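Local coordinates for glucosamine kinase (PDB 6HWJ), which phosphorylates D-glucosamine to D-glucosamine 6-phosphate with ATP and magnesium, and acts less readily on glucose, at residues A290-I295 against D395-P400; V352-T357 against A363-W368. All coordinates share one frame; numbering follows the deposited sequence.

Contact 1. Residues A290-I295 against D395-P400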
loop_
_atom_site.group_PDB
_atom_site.type_symbol
_atom_site.label_atom_id
_atom_site.label_comp_id
_atom_site.label_asym_id
_atom_site.label_seq_id
_atom_site.Cartn_x
_atom_site.Cartn_y
_atom_site.Cartn_z
ATOM N N ALA A 290 24.240 -10.040 2.627
ATOM C CA ALA A 290 23.860 -10.919 1.533
ATOM C C ALA A 290 23.325 -12.232 2.091
ATOM O O ALA A 290 23.866 -12.783 3.047
ATOM C CB ALA A 290 25.049 -11.183 0.616
ATOM N N GLY A 291 22.246 -12.726 1.492
ATOM C CA GLY A 291 21.577 -13.914 1.965
ATOM C C GLY A 291 20.373 -13.651 2.854
ATOM O O GLY A 291 19.636 -14.589 3.156
ATOM N N THR A 292 20.160 -12.416 3.287
ATOM C CA THR A 292 19.021 -12.123 4.147
ATOM C C THR A 292 17.728 -12.402 3.385
ATOM O O THR A 292 17.657 -12.160 2.174
ATOM C CB THR A 292 19.074 -10.668 4.623
ATOM O OG1 THR A 292 18.142 -10.479 5.691
ATOM C CG2 THR A 292 18.747 -9.704 3.494
ATOM N N PRO A 293 16.701 -12.936 4.046
ATOM C CA PRO A 293 15.518 -13.416 3.311
ATOM C C PRO A 293 14.633 -12.280 2.826
ATOM O O PRO A 293 14.298 -11.365 3.585
ATOM C CB PRO A 293 14.787 -14.294 4.339
ATOM C CG PRO A 293 15.179 -13.708 5.659
ATOM C CD PRO A 293 16.620 -13.245 5.489
ATOM N N LEU A 294 14.245 -12.354 1.557
ATOM C CA LEU A 294 13.231 -11.461 0.989
ATOM C C LEU A 294 11.924 -12.231 0.810
ATOM O O LEU A 294 11.935 -13.386 0.352
ATOM C CB LEU A 294 13.678 -10.894 -0.353
ATOM C CG LEU A 294 15.131 -10.377 -0.415
ATOM C CD1 LEU A 294 15.497 -9.967 -1.846
ATOM C CD2 LEU A 294 15.291 -9.228 0.555
ATOM N N ILE A 295 10.811 -11.586 1.164
ATOM C CA ILE A 295 9.475 -12.166 1.060
ATOM C C ILE A 295 8.546 -11.148 0.399
ATOM O O ILE A 295 8.893 -9.984 0.219
ATOM C CB ILE A 295 8.895 -12.585 2.432
ATOM C CG1 ILE A 295 8.795 -11.388 3.369
ATOM C CG2 ILE A 295 9.752 -13.698 3.073
ATOM C CD1 ILE A 295 7.895 -11.626 4.573
ATOM N N ASP A 395 16.979 -8.754 12.031
ATOM C CA ASP A 395 17.003 -7.475 12.730
ATOM C C ASP A 395 18.334 -6.745 12.586
ATOM O O ASP A 395 18.454 -5.604 13.050
ATOM C CB ASP A 395 16.657 -7.654 14.212
ATOM C CG ASP A 395 17.547 -8.658 14.909
ATOM O OD1 ASP A 395 18.588 -9.045 14.339
ATOM O OD2 ASP A 395 17.179 -9.067 16.026
ATOM N N ARG A 396 19.324 -7.348 11.936
ATOM C CA ARG A 396 20.495 -6.573 11.535
ATOM C C ARG A 396 20.114 -5.425 10.616
ATOM O O ARG A 396 20.838 -4.432 10.546
ATOM C CB ARG A 396 21.519 -7.476 10.847
ATOM C CG ARG A 396 22.043 -8.604 11.739
ATOM C CD ARG A 396 22.919 -9.553 10.944
ATOM N NE ARG A 396 22.207 -10.126 9.804
ATOM C CZ ARG A 396 22.783 -10.836 8.842
ATOM N NH1 ARG A 396 24.091 -11.071 8.881
ATOM N NH2 ARG A 396 22.053 -11.312 7.847
ATOM N N LEU A 397 18.982 -5.532 9.922
ATOM C CA LEU A 397 18.541 -4.499 8.996
ATOM C C LEU A 397 17.849 -3.338 9.680
ATOM O O LEU A 397 17.575 -2.334 9.021
ATOM C CB LEU A 397 17.599 -5.101 7.963
ATOM C CG LEU A 397 18.224 -6.036 6.936
ATOM C CD1 LEU A 397 17.168 -6.870 6.252
ATOM C CD2 LEU A 397 18.995 -5.217 5.920
ATOM N N LEU A 398 17.545 -3.447 10.983
ATOM C CA LEU A 398 16.734 -2.419 11.624
ATOM C C LEU A 398 17.379 -1.042 11.502
ATOM O O LEU A 398 16.749 -0.089 11.048
ATOM C CB LEU A 398 16.506 -2.768 13.096
ATOM C CG LEU A 398 15.429 -3.807 13.390
ATOM C CD1 LEU A 398 15.239 -3.972 14.892
ATOM C CD2 LEU A 398 14.129 -3.399 12.715
ATOM N N THR A 399 18.641 -0.909 11.916
ATOM C CA THR A 399 19.234 0.431 11.927
ATOM C C THR A 399 19.407 0.998 10.522
ATOM O O THR A 399 18.947 2.120 10.273
ATOM C CB THR A 399 20.544 0.414 12.697
ATOM O OG1 THR A 399 20.296 -0.084 14.019
ATOM C CG2 THR A 399 21.131 1.836 12.795
ATOM N N PRO A 400 20.056 0.315 9.571
ATOM C CA PRO A 400 20.191 0.928 8.236
ATOM C C PRO A 400 18.864 1.272 7.582
ATOM O O PRO A 400 18.745 2.350 6.992
ATOM C CB PRO A 400 20.983 -0.119 7.439
ATOM C CG PRO A 400 20.919 -1.387 8.225
ATOM C CD PRO A 400 20.769 -0.966 9.678
HETATM O O HOH W 1 22.924 -13.233 5.749
#
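Thr292 and Leu397 meet end to end, and their meeting shows how a small van der Waals touch between a hydroxyl and a methyl can be flanked by polar links. Methyl CD1 of Leu397 lies 3.8 Å from OG1 of Thr292. With chi1 at -167°, Thr292 places this hydroxyl opposite its own backbone N, where it both faces the leucine and hydrogen-bonds OD2 of Asp394, just before the 395-400 segment. That oxygen of Asp394, outside both segments, also forms a salt bridge with NH2 of Arg396, so a single acid ties the threonine to the arginine.

The guanidinium of Arg396 approaches CB of Thr292 obliquely, NH2 coming within 4.4 Å of it. A water in the guanidinium plane extends the link along its edge: it accepts from Arg396 NH2 at 3.0 Å and donates to Ala290 O at 2.9 Å. Polar bridging thus accompanies the outer, exposed arginine, while the threonine and leucine are buried.

Strand 293-295, which Thr292 leads into, is the middle one of three, between 239-240 and 333-334. Trp249 of helix 243-263 packs on both Thr292 and Leu397, and the leucine also touches Pro334 of strand 333-334 and Ala336 at the start of helix 335-356.

Contact 2. Residues V352-T357 against A363-W368; sequences VVVFRT and APVRAW
Val354 and Val365 meet without a flat group between them; none of the flat side chains nearby touches the opposite segment. CG1 of Val352 lies over one face of the Arg356 guanidinium, toward the rim, 3.2 Å above the plane. The Phe355 ring stacks with Tyr422. At the edge of the Trp368 ring, in its plane, lies the carbonyl oxygen of Val365, and the indole NE1 is hydrogen-bonded to Ala215 O.

The contact itself is an example of two branched side chains passing alongside, pointing opposite ways. One methyl of Val354, CG2, presses on the isopropyl group of Val365, 3.5 Å from its CG1 and nearly as close to its CB, which is tight packing. Val354 has CG1 opposite its backbone N (chi1 168°), which leaves CG2 as the branch turned to the partner helix. Val353 adds a looser touch, its CG1 lying 4.3 Å from CG2 of Val365.

Where helix 335-356 ends, Thr357 folds back: its OG1 donates to Val353 O at 2.6 Å, with a C=O...donor angle of 133°, and also hydrogen-bonds NE of Arg203.

Helices 335-356 and 362-386 follow each other here as a helical hairpin, and the valines close it beside the turn. Val202 of helix 194-207 packs against Val353, Val365 and Trp368, while Met212 and Leu216 of helix 212-234 also touch the tryptophan.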
loop_
_atom_site.group_PDB
_atom_site.type_symbol
_atom_site.label_atom_id
_atom_site.label_comp_id
_atom_site.label_asym_id
_atom_site.label_seq_id
_atom_site.Cartn_x
_atom_site.Cartn_y
_atom_site.Cartn_z
ATOM N N VAL A 352 4.356 14.443 15.778
ATOM C CA VAL A 352 3.258 15.287 15.306
ATOM C C VAL A 352 2.390 15.751 16.482
ATOM O O VAL A 352 1.964 16.912 16.532
ATOM C CB VAL A 352 2.432 14.512 14.262
ATOM C CG1 VAL A 352 1.081 15.213 14.008
ATOM C CG2 VAL A 352 3.234 14.364 12.960
ATOM N N VAL A 353 2.116 14.856 17.440
ATOM C CA VAL A 353 1.314 15.241 18.604
ATOM C C VAL A 353 1.988 16.388 19.333
ATOM O O VAL A 353 1.347 17.380 19.694
ATOM C CB VAL A 353 1.092 14.037 19.543
ATOM C CG1 VAL A 353 0.506 14.487 20.889
ATOM C CG2 VAL A 353 0.177 13.018 18.900
ATOM N N VAL A 354 3.305 16.283 19.539
ATOM C CA VAL A 354 4.018 17.313 20.282
ATOM C C VAL A 354 4.022 18.621 19.512
ATOM O O VAL A 354 3.869 19.701 20.090
ATOM C CB VAL A 354 5.443 16.831 20.606
ATOM C CG1 VAL A 354 6.285 17.992 21.104
ATOM C CG2 VAL A 354 5.391 15.687 21.634
ATOM N N PHE A 355 4.216 18.548 18.206
ATOM C CA PHE A 355 4.325 19.740 17.376
ATOM C C PHE A 355 2.990 20.474 17.243
ATOM O O PHE A 355 2.956 21.714 17.215
ATOM C CB PHE A 355 4.848 19.312 15.994
ATOM C CG PHE A 355 5.129 20.458 15.049
ATOM C CD1 PHE A 355 6.359 21.074 15.037
ATOM C CD2 PHE A 355 4.183 20.849 14.113
ATOM C CE1 PHE A 355 6.642 22.108 14.151
ATOM C CE2 PHE A 355 4.459 21.879 13.219
ATOM C CZ PHE A 355 5.678 22.497 13.234
ATOM N N ARG A 356 1.885 19.735 17.165
ATOM C CA ARG A 356 0.592 20.326 16.841
ATOM C C ARG A 356 -0.271 20.654 18.053
ATOM O O ARG A 356 -1.237 21.410 17.908
ATOM C CB ARG A 356 -0.214 19.381 15.938
ATOM C CG ARG A 356 0.420 19.157 14.592
ATOM C CD ARG A 356 -0.480 18.328 13.692
ATOM N NE ARG A 356 0.171 18.037 12.405
ATOM C CZ ARG A 356 -0.293 17.170 11.513
ATOM N NH1 ARG A 356 -1.415 16.515 11.743
ATOM N NH2 ARG A 356 0.373 16.964 10.391
ATOM N N THR A 357 0.059 20.140 19.231
ATOM C CA THR A 357 -0.876 20.198 20.352
ATOM C C THR A 357 -0.485 21.303 21.318
ATOM O O THR A 357 0.569 21.201 21.965
ATOM C CB THR A 357 -0.898 18.852 21.075
ATOM O OG1 THR A 357 -1.139 17.800 20.136
ATOM C CG2 THR A 357 -2.001 18.825 22.145
ATOM N N ALA A 363 7.284 15.153 27.631
ATOM C CA ALA A 363 7.904 14.057 28.375
ATOM C C ALA A 363 7.124 12.758 28.231
ATOM O O ALA A 363 7.710 11.746 27.812
ATOM C CB ALA A 363 8.062 14.464 29.850
ATOM N N PRO A 364 5.832 12.707 28.543
ATOM C CA PRO A 364 5.094 11.446 28.343
ATOM C C PRO A 364 5.036 10.990 26.897
ATOM O O PRO A 364 5.041 9.780 26.639
ATOM C CB PRO A 364 3.695 11.762 28.894
ATOM C CG PRO A 364 3.615 13.264 28.933
ATOM C CD PRO A 364 5.010 13.739 29.200
ATOM N N VAL A 365 4.968 11.911 25.938
ATOM C CA VAL A 365 4.921 11.509 24.533
ATOM C C VAL A 365 6.249 10.879 24.125
ATOM O O VAL A 365 6.283 9.846 23.444
ATOM C CB VAL A 365 4.575 12.711 23.637
ATOM C CG1 VAL A 365 4.574 12.297 22.163
ATOM C CG2 VAL A 365 3.243 13.312 24.025
ATOM N N ARG A 366 7.367 11.476 24.541
ATOM C CA ARG A 366 8.667 10.935 24.155
ATOM C C ARG A 366 8.933 9.599 24.838
ATOM O O ARG A 366 9.501 8.688 24.227
ATOM C CB ARG A 366 9.771 11.944 24.482
ATOM C CG ARG A 366 9.671 13.231 23.660
ATOM C CD ARG A 366 10.777 14.214 24.001
ATOM N NE ARG A 366 12.087 13.766 23.534
ATOM C CZ ARG A 366 13.234 14.372 23.827
ATOM N NH1 ARG A 366 13.242 15.457 24.593
ATOM N NH2 ARG A 366 14.375 13.892 23.356
ATOM N N ALA A 367 8.495 9.450 26.088
ATOM C CA ALA A 367 8.540 8.145 26.732
ATOM C C ALA A 367 7.720 7.135 25.946
ATOM O O ALA A 367 8.127 5.975 25.784
ATOM C CB ALA A 367 8.017 8.244 28.163
ATOM N N TRP A 368 6.577 7.569 25.414
ATOM C CA TRP A 368 5.730 6.669 24.641
ATOM C C TRP A 368 6.398 6.287 23.321
ATOM O O TRP A 368 6.292 5.135 22.870
ATOM C CB TRP A 368 4.356 7.329 24.388
ATOM C CG TRP A 368 3.494 6.545 23.442
ATOM C CD1 TRP A 368 2.560 5.603 23.768
ATOM C CD2 TRP A 368 3.513 6.622 22.018
ATOM N NE1 TRP A 368 1.985 5.090 22.614
ATOM C CE2 TRP A 368 2.560 5.696 21.531
ATOM C CE3 TRP A 368 4.233 7.401 21.095
ATOM C CZ2 TRP A 368 2.309 5.522 20.165
ATOM C CZ3 TRP A 368 3.980 7.230 19.740
ATOM C CH2 TRP A 368 3.022 6.308 19.286
#

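Overall arrangement
Both halves of contact 2 fall between the two halves of contact 1 in the sequence: the chain runs through 290-295, 352-357, 363-368 and then 395-400. Their centres lie 30 Å apart and their nearest atoms about 15 Å, so they do not touch. Helix 335-356 spans the separation, meeting Leu397 near its start and ending in contact 2. Helix 362-386 returns from the hairpin, and its Arg381 forms a salt bridge with Asp395. The enclosed chain includes the magnesium ligands Gln305 and Asp317, and helix 398-416 carries the glucosamine-binding Glu409. Away from these sites, contact 1 ties the small sheet to the start of helix 398-416, whereas contact 2 joins two helices.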